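Side-chain contacts in adhesin (Streptococcus sanguinis SK1 = NCTC 7863, PDB 6VT2), which probably mediates bacterial attachment to host surfaces by binding sialylated glycans through two tandem sialoglycan-binding modules: residues A[20-25]-A[55-60]; A[131-136]-A[180-185]; A[279-284]-A[316-321]; A[370-373]-A[377-380]. All blocks are in the same frame, centred on the assembly; numbering follows the deposited sequence.

The four contacts follow one another along an extended chain in which two sialoglycan-binding domains alternate with two Rib-like domains. Contacts 1 and 3 each lie inside a glycan-binding domain: Ile57 comes within about 7 Å of a bound sialic acid, measured from its side chain, and Ile318 within about 9 Å of another. Contacts 2 and 4 belong to the Rib-like domains; in contact 2 Tyr131 O binds a calcium ion, and in contact 4 the side chain of Val380 is about 8 Å from another. Contacts 1 and 2 touch at Glu20 OE2 and Tyr131 OH, 3.1 Å apart, a probable hydrogen bond between adjacent domains. The centres of contacts 1 and 3 lie about 72 Å apart.

Contact 1 (A[20-25]-A[55-60]); sequences EEFEFF and NWIRYS
Phe22 and Trp56 meet rim against rim, neither ring lying over the face of the other. Their planes stand at 83° and the centroid of the Phe22 ring is 5.9 Å from that of the six-membered ring of Trp56. The closest approach joins Phe22 CE1 to Trp56 CZ3 at 3.6 Å. Phe22 CZ follows, 3.9 Å from Trp56 CZ3. Relative to the indole, these phenylalanine atoms lie at its edge, close to its plane; relative to the Phe22 ring, CZ3 lies obliquely. Ile57 CA lies at the same Phe22 rim, near the ring plane and 4.4 Å from Phe22 CZ, while Ile57 CG1 stands equally far from the same atom. Phe22 has CG between its backbone N and carbonyl carbon (chi1 62°), which sends the ring inward from strand 21-29. That strand and strand 58-61 are not direct neighbours: strand 76-83 runs between them, and the backbone of Gly82 pairs with Phe22. Leu122, from the facing sheet of the domain, touches Phe22, Trp56 and Ile57, and His88 meets the indole at about a right angle. With no hydrogen bond across it, the contact probably rests on van der Waals packing and the burial of apolar surface, forces that set no strict direction between the groups.

Contact 2 (A[131-136]-A[180-185]); sequences YTPQVP and VTITYP. With CA (calcium ion), chain I.
Tyr131 O, the carbonyl oxygen of a residue whose side chain leans on Tyr184, binds the calcium ion at 2.4 Å. Three waters and four further atoms complete the coordination, Thr128 O and Asp190 OD2 among them. Asp190 OD2 is doubly engaged, because the hydroxyl of Tyr184 also hydrogen-bonds to it; Tyr184 is thus a second-shell residue that probably helps position this ligand. Around that hydroxyl segment 131-136 supplies apolar cover: Pro133 CG lies 3.5 Å and Tyr131 CB 3.6 Å from Tyr184 OH. The two tyrosine rings are inclined at 36°, with centroids 5.4 Å apart, so they neither stack nor meet edge to face. Tyr131 CD2 sits above one face of the Tyr184 ring, displaced toward its rim. Beside this, the Pro133 ring and the Ile182 chain pass alongside one another, running opposite ways, and Ile182 CD1 comes to 3.6 Å from Pro133 CG. A chi1 of -57° puts CG1 of Ile182 anti to its carbonyl carbon, and the extended chain carries the terminal methyl to the proline. At its far end Tyr131 OH bonds to Glu20 of the preceding glycan-binding domain. Ile182 belongs to strand 180-183, the middle strand of a three-stranded antiparallel sheet, and also packs on Val159 of helix 149-162, on Tyr172 of strand 171-174 and on Ile192 of strand 189-192.

Contact 3 (A[279-284]-A[316-321]); sequences TTIRGT and FRIVFA
Ile281 pushes its terminal methyl against the outer end of the Phe316 ring, where CD1 touches two ring carbons at once: Ile281 CD1 is 3.7 Å from both Phe316 CE2 and Phe316 CZ. The methyl approaches at a slant, so it is seated neither over the face nor at the edge. The two side chains reach toward each other, each from its own strand. In Ile281 the CG1 branch leans to the side of the backbone N (chi1 -57°) and continues extended into CD1, which gives the methyl its reach. The other branch of the same residue looks toward Ile318, more loosely, with Ile281 CG2 4.4 Å from Ile318 CD1. The CA atoms of Ile281 and Ile318 stand 9.9 Å apart, and no hydrogen bond passes between the segments. Around this pair Leu226 touches both Ile281 and Phe316, Phe299 stacks on Phe316, and Phe216 packs on Ile318. Strand 277-283 belongs to one sheet and strand 314-321 to the other, with Phe320 of the latter touching bound sialic acid. Apolar side chains packed between two facing sheets are characteristic of a beta-sandwich core, here consistent with the V-set immunoglobulin-like fold of Siglec-like adhesin domains.

Contact 4 (A[370-373]-A[377-380]); sequences YVVN and SVTV
Tyr370, Val372, Val378 and Val380 make the apolar face of this beta hairpin. The Tyr370 ring runs side by side with Val380 and turns its edge to it, Tyr370 CD1 lying 3.9 Å from Val380 CG2, while Val378 CG1 touches the tyrosine obliquely. Further along, Val372 CG2 and Val378 CG2 meet at 4.1 Å. The strands beneath run antiparallel at 162°. Val371 and Thr379 form the hydrogen-bonded pair, with Val371 N to Thr379 O and Thr379 N to Val371 O both 2.8 Å, and their side chains lie on the other face. Next to the turn, Asn373 N donates to Ser377 O over 2.8 Å. The side chain of Asn373 then folds back toward strand 378-381; a chi1 of -57° swings the amide to where it reaches two hydroxyls. Asn373 ND2 donates to Thr379 OG1 at 3.0 Å, almost straight at 176°, and to Ser377 OG at 3.2 Å, both acceptors lying close to the amide plane. A water donates to Asn373 OD1 and also hydrogen-bonds Thr379 OG1, so both ends of the amide are held, which supports this orientation of the group. Ser377 OG has a further partner in Asp375 of the turn. In the Rib-like domain, strand 378-381 is the middle of three, flanked by 369-372 and 392-395, and the apolar face rests on helix 346-360: Tyr370 on Val356, Val378 on Ile352 and Val372 on Lys349.

Contact 1 (A[20-25]-A[55-60])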
loop_
_atom_site.group_PDB
_atom_site.type_symbol
_atom_site.label_atom_id
_atom_site.label_comp_id
_atom_site.label_asym_id
_atom_site.label_seq_id
_atom_site.Cartn_x
_atom_site.Cartn_y
_atom_site.Cartn_z
ATOM N N GLU A 20 -2.211 -15.231 -30.964
ATOM C CA GLU A 20 -3.298 -14.288 -30.620
ATOM C C GLU A 20 -4.315 -14.090 -31.728
ATOM O O GLU A 20 -4.038 -14.388 -32.831
ATOM C CB GLU A 20 -2.676 -12.964 -30.229
ATOM C CG GLU A 20 -1.560 -13.159 -29.223
ATOM C CD GLU A 20 -1.229 -11.959 -28.382
ATOM O OE1 GLU A 20 -1.650 -10.894 -28.733
ATOM O OE2 GLU A 20 -0.513 -12.123 -27.417
ATOM N N GLU A 21 -5.454 -13.550 -31.338
ATOM C CA GLU A 21 -6.482 -13.189 -32.317
ATOM C C GLU A 21 -6.026 -11.911 -32.990
ATOM O O GLU A 21 -5.361 -11.121 -32.332
ATOM C CB GLU A 21 -7.809 -12.861 -31.643
ATOM C CG GLU A 21 -8.463 -13.977 -30.861
ATOM C CD GLU A 21 -9.602 -13.511 -29.965
ATOM O OE1 GLU A 21 -9.775 -12.288 -29.795
ATOM O OE2 GLU A 21 -10.327 -14.377 -29.457
ATOM N N PHE A 22 -6.350 -11.749 -34.264
ATOM C CA PHE A 22 -6.116 -10.481 -34.976
ATOM C C PHE A 22 -7.429 -10.136 -35.673
ATOM O O PHE A 22 -8.198 -10.990 -35.889
ATOM C CB PHE A 22 -5.000 -10.534 -36.019
ATOM C CG PHE A 22 -5.254 -11.505 -37.142
ATOM C CD1 PHE A 22 -4.913 -12.835 -36.992
ATOM C CD2 PHE A 22 -5.824 -11.100 -38.338
ATOM C CE1 PHE A 22 -5.148 -13.743 -38.004
ATOM C CE2 PHE A 22 -6.055 -12.014 -39.351
ATOM C CZ PHE A 22 -5.717 -13.333 -39.181
ATOM N N GLU A 23 -7.607 -8.853 -35.944
ATOM C CA GLU A 23 -8.812 -8.389 -36.654
ATOM C C GLU A 23 -8.494 -7.057 -37.292
ATOM O O GLU A 23 -7.812 -6.289 -36.664
ATOM C CB GLU A 23 -9.973 -8.241 -35.675
ATOM C CG GLU A 23 -11.157 -7.444 -36.171
ATOM C CD GLU A 23 -12.090 -7.199 -35.009
ATOM O OE1 GLU A 23 -12.870 -8.062 -34.737
ATOM O OE2 GLU A 23 -11.952 -6.178 -34.344
ATOM N N PHE A 24 -8.949 -6.843 -38.506
ATOM C CA PHE A 24 -8.850 -5.513 -39.119
ATOM C C PHE A 24 -10.025 -5.392 -40.066
ATOM O O PHE A 24 -10.629 -6.316 -40.263
ATOM C CB PHE A 24 -7.503 -5.273 -39.799
ATOM C CG PHE A 24 -7.195 -6.135 -40.987
ATOM C CD1 PHE A 24 -6.628 -7.384 -40.816
ATOM C CD2 PHE A 24 -7.419 -5.670 -42.268
ATOM C CE1 PHE A 24 -6.278 -8.145 -41.914
ATOM C CE2 PHE A 24 -7.086 -6.444 -43.363
ATOM C CZ PHE A 24 -6.516 -7.673 -43.177
ATOM N N PHE A 25 -10.320 -4.197 -40.544
ATOM C CA PHE A 25 -11.502 -3.982 -41.383
ATOM C C PHE A 25 -11.084 -3.446 -42.736
ATOM O O PHE A 25 -10.128 -2.721 -42.812
ATOM C CB PHE A 25 -12.484 -3.086 -40.638
ATOM C CG PHE A 25 -13.149 -3.816 -39.509
ATOM C CD1 PHE A 25 -14.262 -4.600 -39.739
ATOM C CD2 PHE A 25 -12.610 -3.780 -38.236
ATOM C CE1 PHE A 25 -14.854 -5.298 -38.704
ATOM C CE2 PHE A 25 -13.203 -4.485 -37.206
ATOM C CZ PHE A 25 -14.324 -5.236 -37.444
ATOM N N ASN A 55 -5.335 -21.299 -43.841
ATOM C CA ASN A 55 -6.724 -21.589 -43.455
ATOM C C ASN A 55 -7.176 -20.747 -42.264
ATOM O O ASN A 55 -8.323 -20.588 -42.151
ATOM C CB ASN A 55 -6.897 -23.073 -43.207
ATOM C CG ASN A 55 -6.125 -23.584 -42.025
ATOM O OD1 ASN A 55 -5.189 -22.976 -41.564
ATOM N ND2 ASN A 55 -6.480 -24.788 -41.646
ATOM N N TRP A 56 -6.282 -20.206 -41.452
ATOM C CA TRP A 56 -6.689 -19.406 -40.302
ATOM C C TRP A 56 -6.939 -17.932 -40.634
ATOM O O TRP A 56 -7.330 -17.273 -39.764
ATOM C CB TRP A 56 -5.690 -19.625 -39.167
ATOM C CG TRP A 56 -4.258 -19.469 -39.556
ATOM C CD1 TRP A 56 -3.410 -20.462 -39.871
ATOM C CD2 TRP A 56 -3.536 -18.247 -39.690
ATOM N NE1 TRP A 56 -2.208 -19.938 -40.187
ATOM C CE2 TRP A 56 -2.234 -18.595 -40.070
ATOM C CE3 TRP A 56 -3.836 -16.917 -39.466
ATOM C CZ2 TRP A 56 -1.245 -17.659 -40.257
ATOM C CZ3 TRP A 56 -2.865 -15.988 -39.683
ATOM C CH2 TRP A 56 -1.599 -16.356 -40.089
ATOM N N ILE A 57 -6.665 -17.478 -41.853
ATOM C CA ILE A 57 -7.067 -16.138 -42.243
ATOM C C ILE A 57 -8.515 -16.250 -42.686
ATOM O O ILE A 57 -8.827 -16.978 -43.632
ATOM C CB ILE A 57 -6.199 -15.598 -43.368
ATOM C CG1 ILE A 57 -4.752 -15.511 -42.933
ATOM C CG2 ILE A 57 -6.746 -14.204 -43.772
ATOM C CD1 ILE A 57 -3.826 -15.020 -44.115
ATOM N N ARG A 58 -9.416 -15.556 -41.992
ATOM C CA ARG A 58 -10.850 -15.650 -42.233
ATOM C C ARG A 58 -11.366 -14.253 -42.531
ATOM O O ARG A 58 -10.753 -13.319 -42.244
ATOM C CB ARG A 58 -11.510 -16.192 -40.968
ATOM C CG ARG A 58 -10.930 -17.538 -40.603
ATOM C CD ARG A 58 -11.549 -18.094 -39.360
ATOM N NE ARG A 58 -12.959 -18.360 -39.556
ATOM C CZ ARG A 58 -13.797 -18.603 -38.561
ATOM N NH1 ARG A 58 -13.349 -18.662 -37.325
ATOM N NH2 ARG A 58 -15.078 -18.817 -38.795
ATOM N N TYR A 59 -12.489 -14.223 -43.193
ATOM C CA TYR A 59 -13.110 -12.944 -43.451
ATOM C C TYR A 59 -14.612 -13.066 -43.537
ATOM O O TYR A 59 -15.097 -14.081 -43.859
ATOM C CB TYR A 59 -12.539 -12.196 -44.649
ATOM C CG TYR A 59 -12.766 -12.872 -45.958
ATOM C CD1 TYR A 59 -12.015 -13.942 -46.348
ATOM C CD2 TYR A 59 -13.676 -12.355 -46.841
ATOM C CE1 TYR A 59 -12.215 -14.541 -47.573
ATOM C CE2 TYR A 59 -13.879 -12.931 -48.067
ATOM C CZ TYR A 59 -13.137 -14.016 -48.447
ATOM O OH TYR A 59 -13.368 -14.524 -49.678
ATOM N N SER A 60 -15.261 -11.954 -43.292
ATOM C CA SER A 60 -16.725 -11.936 -43.341
ATOM C C SER A 60 -17.197 -10.541 -43.691
ATOM O O SER A 60 -16.616 -9.614 -43.302
ATOM C CB SER A 60 -17.298 -12.378 -42.044
ATOM O OG SER A 60 -16.990 -11.473 -41.050
#

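Contact 2 (A[131-136]-A[180-185])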
loop_
_atom_site.group_PDB
_atom_site.type_symbol
_atom_site.label_atom_id
_atom_site.label_comp_id
_atom_site.label_asym_id
_atom_site.label_seq_id
_atom_site.Cartn_x
_atom_site.Cartn_y
_atom_site.Cartn_z
ATOM N N TYR A 131 4.733 -7.029 -25.685
ATOM C CA TYR A 131 4.763 -6.807 -24.246
ATOM C C TYR A 131 6.139 -6.315 -23.813
ATOM O O TYR A 131 7.179 -6.850 -24.225
ATOM C CB TYR A 131 4.372 -8.102 -23.531
ATOM C CG TYR A 131 3.035 -8.618 -23.936
ATOM C CD1 TYR A 131 1.867 -7.931 -23.580
ATOM C CD2 TYR A 131 2.914 -9.760 -24.702
ATOM C CE1 TYR A 131 0.612 -8.388 -23.976
ATOM C CE2 TYR A 131 1.661 -10.225 -25.109
ATOM C CZ TYR A 131 0.512 -9.540 -24.699
ATOM O OH TYR A 131 -0.724 -9.986 -25.115
ATOM N N THR A 132 6.139 -5.243 -23.035
ATOM C CA THR A 132 7.363 -4.679 -22.474
ATOM C C THR A 132 7.179 -4.664 -20.958
ATOM O O THR A 132 6.434 -3.820 -20.421
ATOM C CB THR A 132 7.642 -3.288 -23.014
ATOM O OG1 THR A 132 7.745 -3.345 -24.446
ATOM C CG2 THR A 132 8.971 -2.757 -22.449
ATOM N N PRO A 133 7.821 -5.565 -20.223
ATOM C CA PRO A 133 7.560 -5.649 -18.779
ATOM C C PRO A 133 8.156 -4.474 -18.034
ATOM O O PRO A 133 9.208 -3.943 -18.401
ATOM C CB PRO A 133 8.239 -6.951 -18.343
ATOM C CG PRO A 133 8.674 -7.655 -19.609
ATOM C CD PRO A 133 8.814 -6.551 -20.671
ATOM N N GLN A 134 7.480 -4.097 -16.958
ATOM C CA GLN A 134 7.981 -3.055 -16.076
ATOM C C GLN A 134 8.821 -3.689 -14.978
ATOM O O GLN A 134 8.609 -4.840 -14.587
ATOM C CB GLN A 134 6.827 -2.257 -15.470
ATOM C CG GLN A 134 6.100 -1.373 -16.494
ATOM C CD GLN A 134 6.386 0.102 -16.305
ATOM O OE1 GLN A 134 7.123 0.499 -15.394
ATOM N NE2 GLN A 134 5.791 0.930 -17.157
ATOM N N VAL A 135 9.813 -2.942 -14.520
ATOM C CA VAL A 135 10.680 -3.426 -13.455
ATOM C C VAL A 135 9.885 -3.501 -12.157
ATOM O O VAL A 135 8.974 -2.687 -11.927
ATOM C CB VAL A 135 11.908 -2.528 -13.277
ATOM C CG1 VAL A 135 12.619 -2.290 -14.587
ATOM C CG2 VAL A 135 11.500 -1.180 -12.634
ATOM N N PRO A 136 10.168 -4.484 -11.313
ATOM C CA PRO A 136 9.489 -4.588 -10.018
ATOM C C PRO A 136 10.144 -3.696 -8.971
ATOM O O PRO A 136 11.195 -3.093 -9.175
ATOM C CB PRO A 136 9.654 -6.061 -9.649
ATOM C CG PRO A 136 11.073 -6.344 -10.148
ATOM C CD PRO A 136 11.256 -5.468 -11.445
ATOM N N VAL A 180 15.209 -12.525 -14.033
ATOM C CA VAL A 180 13.856 -12.991 -14.231
ATOM C C VAL A 180 13.646 -13.260 -15.707
ATOM O O VAL A 180 13.938 -12.414 -16.553
ATOM C CB VAL A 180 12.847 -11.968 -13.724
ATOM C CG1 VAL A 180 11.406 -12.393 -14.192
ATOM C CG2 VAL A 180 12.891 -11.886 -12.227
ATOM N N THR A 181 13.132 -14.419 -16.005
ATOM C CA THR A 181 12.735 -14.751 -17.365
ATOM C C THR A 181 11.227 -14.841 -17.399
ATOM O O THR A 181 10.636 -15.638 -16.673
ATOM C CB THR A 181 13.348 -16.068 -17.795
ATOM O OG1 THR A 181 14.750 -15.951 -17.821
ATOM C CG2 THR A 181 12.859 -16.431 -19.234
ATOM N N ILE A 182 10.573 -14.038 -18.228
ATOM C CA ILE A 182 9.104 -14.063 -18.408
ATOM C C ILE A 182 8.899 -14.816 -19.704
ATOM O O ILE A 182 9.510 -14.452 -20.629
ATOM C CB ILE A 182 8.540 -12.638 -18.476
ATOM C CG1 ILE A 182 8.920 -11.859 -17.211
ATOM C CG2 ILE A 182 7.022 -12.622 -18.734
ATOM C CD1 ILE A 182 8.585 -10.401 -17.235
ATOM N N THR A 183 8.141 -15.883 -19.705
ATOM C CA THR A 183 7.906 -16.648 -20.926
ATOM C C THR A 183 6.470 -16.383 -21.313
ATOM O O THR A 183 5.610 -16.703 -20.589
ATOM C CB THR A 183 8.178 -18.135 -20.754
ATOM O OG1 THR A 183 9.537 -18.284 -20.374
ATOM C CG2 THR A 183 7.966 -18.947 -22.005
ATOM N N TYR A 184 6.272 -15.779 -22.459
ATOM C CA TYR A 184 4.931 -15.532 -22.957
ATOM C C TYR A 184 4.418 -16.844 -23.460
ATOM O O TYR A 184 5.031 -17.796 -23.734
ATOM C CB TYR A 184 4.989 -14.467 -24.031
ATOM C CG TYR A 184 5.441 -13.216 -23.395
ATOM C CD1 TYR A 184 4.777 -12.667 -22.329
ATOM C CD2 TYR A 184 6.613 -12.675 -23.813
ATOM C CE1 TYR A 184 5.271 -11.558 -21.698
ATOM C CE2 TYR A 184 7.080 -11.530 -23.238
ATOM C CZ TYR A 184 6.423 -10.975 -22.174
ATOM O OH TYR A 184 6.901 -9.862 -21.589
ATOM N N PRO A 185 2.967 -17.019 -23.695
ATOM C CA PRO A 185 2.333 -18.270 -24.160
ATOM C C PRO A 185 2.882 -18.826 -25.453
ATOM O O PRO A 185 2.803 -20.024 -25.709
ATOM C CB PRO A 185 0.856 -17.864 -24.321
ATOM C CG PRO A 185 0.663 -16.670 -23.510
ATOM C CD PRO A 185 2.000 -15.984 -23.359
HETATM CA CA CA I . 9.280 -7.740 -24.955
HETATM O O HOH W 1 8.997 -5.786 -26.228
HETATM O O HOH W 2 11.072 -7.633 -26.457
HETATM O O HOH W 3 10.455 -5.884 -23.863
#

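Contact 3 (A[279-284]-A[316-321])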
loop_
_atom_site.group_PDB
_atom_site.type_symbol
_atom_site.label_atom_id
_atom_site.label_comp_id
_atom_site.label_asym_id
_atom_site.label_seq_id
_atom_site.Cartn_x
_atom_site.Cartn_y
_atom_site.Cartn_z
ATOM N N THR A 279 4.911 -1.636 17.778
ATOM C CA THR A 279 4.811 -2.426 19.002
ATOM C C THR A 279 4.118 -1.507 20.018
ATOM O O THR A 279 4.543 -0.360 20.201
ATOM C CB THR A 279 6.162 -2.857 19.552
ATOM O OG1 THR A 279 6.861 -3.714 18.609
ATOM C CG2 THR A 279 5.970 -3.599 20.858
ATOM N N THR A 280 3.041 -1.975 20.624
ATOM C CA THR A 280 2.342 -1.217 21.663
ATOM C C THR A 280 2.617 -1.870 22.993
ATOM O O THR A 280 2.496 -3.087 23.135
ATOM C CB THR A 280 0.866 -1.183 21.403
ATOM O OG1 THR A 280 0.640 -0.483 20.167
ATOM C CG2 THR A 280 0.134 -0.395 22.469
ATOM N N ILE A 281 3.089 -1.068 23.914
ATOM C CA ILE A 281 3.331 -1.443 25.287
ATOM C C ILE A 281 2.219 -0.819 26.093
ATOM O O ILE A 281 2.051 0.392 26.060
ATOM C CB ILE A 281 4.697 -0.949 25.759
ATOM C CG1 ILE A 281 5.841 -1.485 24.876
ATOM C CG2 ILE A 281 4.902 -1.356 27.181
ATOM C CD1 ILE A 281 7.196 -0.984 25.235
ATOM N N ARG A 282 1.498 -1.627 26.843
ATOM C CA ARG A 282 0.356 -1.166 27.632
ATOM C C ARG A 282 0.508 -1.629 29.066
ATOM O O ARG A 282 0.753 -2.806 29.330
ATOM C CB ARG A 282 -0.876 -1.724 27.003
ATOM C CG ARG A 282 -2.175 -1.404 27.791
ATOM C CD ARG A 282 -3.383 -2.029 27.133
ATOM N NE ARG A 282 -4.523 -1.706 27.979
ATOM C CZ ARG A 282 -5.781 -2.004 27.686
ATOM N NH1 ARG A 282 -6.739 -1.628 28.554
ATOM N NH2 ARG A 282 -6.075 -2.680 26.547
ATOM N N GLY A 283 0.258 -0.727 29.989
ATOM C CA GLY A 283 0.204 -1.144 31.361
ATOM C C GLY A 283 0.100 0.034 32.296
ATOM O O GLY A 283 0.072 1.180 31.866
ATOM N N THR A 284 0.166 -0.271 33.591
ATOM C CA THR A 284 0.086 0.715 34.650
ATOM C C THR A 284 1.288 0.572 35.560
ATOM O O THR A 284 1.515 -0.498 36.116
ATOM C CB THR A 284 -1.194 0.525 35.445
ATOM O OG1 THR A 284 -2.329 0.641 34.576
ATOM C CG2 THR A 284 -1.351 1.627 36.531
ATOM N N PHE A 316 15.096 2.796 24.808
ATOM C CA PHE A 316 13.943 3.653 25.075
ATOM C C PHE A 316 13.647 3.481 26.555
ATOM O O PHE A 316 14.174 2.573 27.205
ATOM C CB PHE A 316 12.738 3.354 24.208
ATOM C CG PHE A 316 12.089 2.096 24.512
ATOM C CD1 PHE A 316 12.555 0.937 24.013
ATOM C CD2 PHE A 316 10.983 2.038 25.314
ATOM C CE1 PHE A 316 11.980 -0.279 24.316
ATOM C CE2 PHE A 316 10.395 0.830 25.617
ATOM C CZ PHE A 316 10.859 -0.332 25.095
ATOM N N ARG A 317 12.907 4.440 27.119
ATOM C CA ARG A 317 12.596 4.364 28.525
ATOM C C ARG A 317 11.125 4.576 28.778
ATOM O O ARG A 317 10.436 5.236 28.029
ATOM C CB ARG A 317 13.352 5.434 29.354
ATOM C CG ARG A 317 14.866 5.461 29.031
ATOM C CD ARG A 317 15.660 6.248 30.035
ATOM N NE ARG A 317 15.239 7.621 30.072
ATOM C CZ ARG A 317 15.776 8.509 30.910
ATOM N NH1 ARG A 317 16.742 8.140 31.743
ATOM N NH2 ARG A 317 15.335 9.737 30.911
ATOM N N ILE A 318 10.680 3.977 29.843
ATOM C CA ILE A 318 9.455 4.375 30.514
ATOM C C ILE A 318 9.883 5.188 31.707
ATOM O O ILE A 318 10.668 4.710 32.515
ATOM C CB ILE A 318 8.602 3.158 30.901
ATOM C CG1 ILE A 318 7.952 2.661 29.639
ATOM C CG2 ILE A 318 7.546 3.545 31.978
ATOM C CD1 ILE A 318 7.254 1.318 29.821
ATOM N N VAL A 319 9.293 6.377 31.874
ATOM C CA VAL A 319 9.591 7.275 32.980
ATOM C C VAL A 319 8.302 7.513 33.740
ATOM O O VAL A 319 7.278 7.836 33.147
ATOM C CB VAL A 319 10.228 8.588 32.514
ATOM C CG1 VAL A 319 10.433 9.504 33.689
ATOM C CG2 VAL A 319 11.570 8.226 31.829
ATOM N N PHE A 320 8.363 7.350 35.041
ATOM C CA PHE A 320 7.180 7.442 35.889
ATOM C C PHE A 320 6.917 8.900 36.216
ATOM O O PHE A 320 7.838 9.688 36.447
ATOM C CB PHE A 320 7.344 6.668 37.199
ATOM C CG PHE A 320 7.934 5.298 37.084
ATOM C CD1 PHE A 320 7.898 4.543 35.913
ATOM C CD2 PHE A 320 8.496 4.744 38.183
ATOM C CE1 PHE A 320 8.502 3.285 35.860
ATOM C CE2 PHE A 320 9.074 3.497 38.145
ATOM C CZ PHE A 320 9.084 2.784 36.971
ATOM N N ALA A 321 5.669 9.249 36.264
ATOM C CA ALA A 321 5.262 10.576 36.700
ATOM C C ALA A 321 4.158 10.485 37.728
ATOM O O ALA A 321 3.305 9.616 37.687
ATOM C CB ALA A 321 4.805 11.395 35.527
#

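Contact 4 (A[370-373]-A[377-380])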
loop_
_atom_site.group_PDB
_atom_site.type_symbol
_atom_site.label_atom_id
_atom_site.label_comp_id
_atom_site.label_asym_id
_atom_site.label_seq_id
_atom_site.Cartn_x
_atom_site.Cartn_y
_atom_site.Cartn_z
ATOM N N TYR A 370 -9.650 15.887 48.993
ATOM C CA TYR A 370 -9.417 17.257 49.387
ATOM C C TYR A 370 -9.263 17.318 50.906
ATOM O O TYR A 370 -10.027 16.685 51.671
ATOM C CB TYR A 370 -10.575 18.106 48.942
ATOM C CG TYR A 370 -10.825 18.095 47.486
ATOM C CD1 TYR A 370 -9.918 18.624 46.590
ATOM C CD2 TYR A 370 -11.975 17.569 46.984
ATOM C CE1 TYR A 370 -10.200 18.661 45.259
ATOM C CE2 TYR A 370 -12.241 17.570 45.666
ATOM C CZ TYR A 370 -11.317 18.109 44.800
ATOM O OH TYR A 370 -11.522 18.127 43.497
ATOM N N VAL A 371 -8.274 18.046 51.350
ATOM C CA VAL A 371 -8.141 18.330 52.775
ATOM C C VAL A 371 -8.138 19.841 52.911
ATOM O O VAL A 371 -7.246 20.512 52.389
ATOM C CB VAL A 371 -6.870 17.725 53.388
ATOM C CG1 VAL A 371 -6.766 18.064 54.833
ATOM C CG2 VAL A 371 -6.867 16.210 53.194
ATOM N N VAL A 372 -9.145 20.383 53.575
ATOM C CA VAL A 372 -9.172 21.807 53.854
ATOM C C VAL A 372 -8.426 22.033 55.173
ATOM O O VAL A 372 -8.783 21.507 56.233
ATOM C CB VAL A 372 -10.597 22.326 53.919
ATOM C CG1 VAL A 372 -10.557 23.862 54.060
ATOM C CG2 VAL A 372 -11.388 21.922 52.664
ATOM N N ASN A 373 -7.340 22.746 55.093
ATOM C CA ASN A 373 -6.509 23.041 56.240
ATOM C C ASN A 373 -7.131 24.140 57.084
ATOM O O ASN A 373 -8.123 24.779 56.711
ATOM C CB ASN A 373 -5.153 23.388 55.721
ATOM C CG ASN A 373 -4.592 22.226 54.858
ATOM O OD1 ASN A 373 -4.550 21.115 55.334
ATOM N ND2 ASN A 373 -4.238 22.475 53.605
ATOM N N SER A 377 -6.623 26.922 53.027
ATOM C CA SER A 377 -5.960 26.323 51.881
ATOM C C SER A 377 -6.402 24.881 51.777
ATOM O O SER A 377 -6.875 24.283 52.740
ATOM C CB SER A 377 -4.468 26.420 52.037
ATOM O OG SER A 377 -4.013 25.616 53.080
ATOM N N VAL A 378 -6.347 24.360 50.546
ATOM C CA VAL A 378 -6.855 23.046 50.257
ATOM C C VAL A 378 -5.716 22.225 49.701
ATOM O O VAL A 378 -5.066 22.626 48.732
ATOM C CB VAL A 378 -8.029 23.082 49.282
ATOM C CG1 VAL A 378 -8.498 21.608 49.044
ATOM C CG2 VAL A 378 -9.133 23.879 49.824
ATOM N N THR A 379 -5.441 21.110 50.348
ATOM C CA THR A 379 -4.516 20.125 49.808
ATOM C C THR A 379 -5.301 19.145 48.962
ATOM O O THR A 379 -6.259 18.554 49.439
ATOM C CB THR A 379 -3.815 19.367 50.914
ATOM O OG1 THR A 379 -3.192 20.323 51.762
ATOM C CG2 THR A 379 -2.737 18.450 50.327
ATOM N N VAL A 380 -4.879 18.982 47.718
ATOM C CA VAL A 380 -5.470 18.052 46.790
ATOM C C VAL A 380 -4.520 16.867 46.728
ATOM O O VAL A 380 -3.346 17.018 46.379
ATOM C CB VAL A 380 -5.621 18.698 45.419
ATOM C CG1 VAL A 380 -6.204 17.766 44.427
ATOM C CG2 VAL A 380 -6.461 19.971 45.497
HETATM O O HOH W 4 -2.963 19.199 54.281
#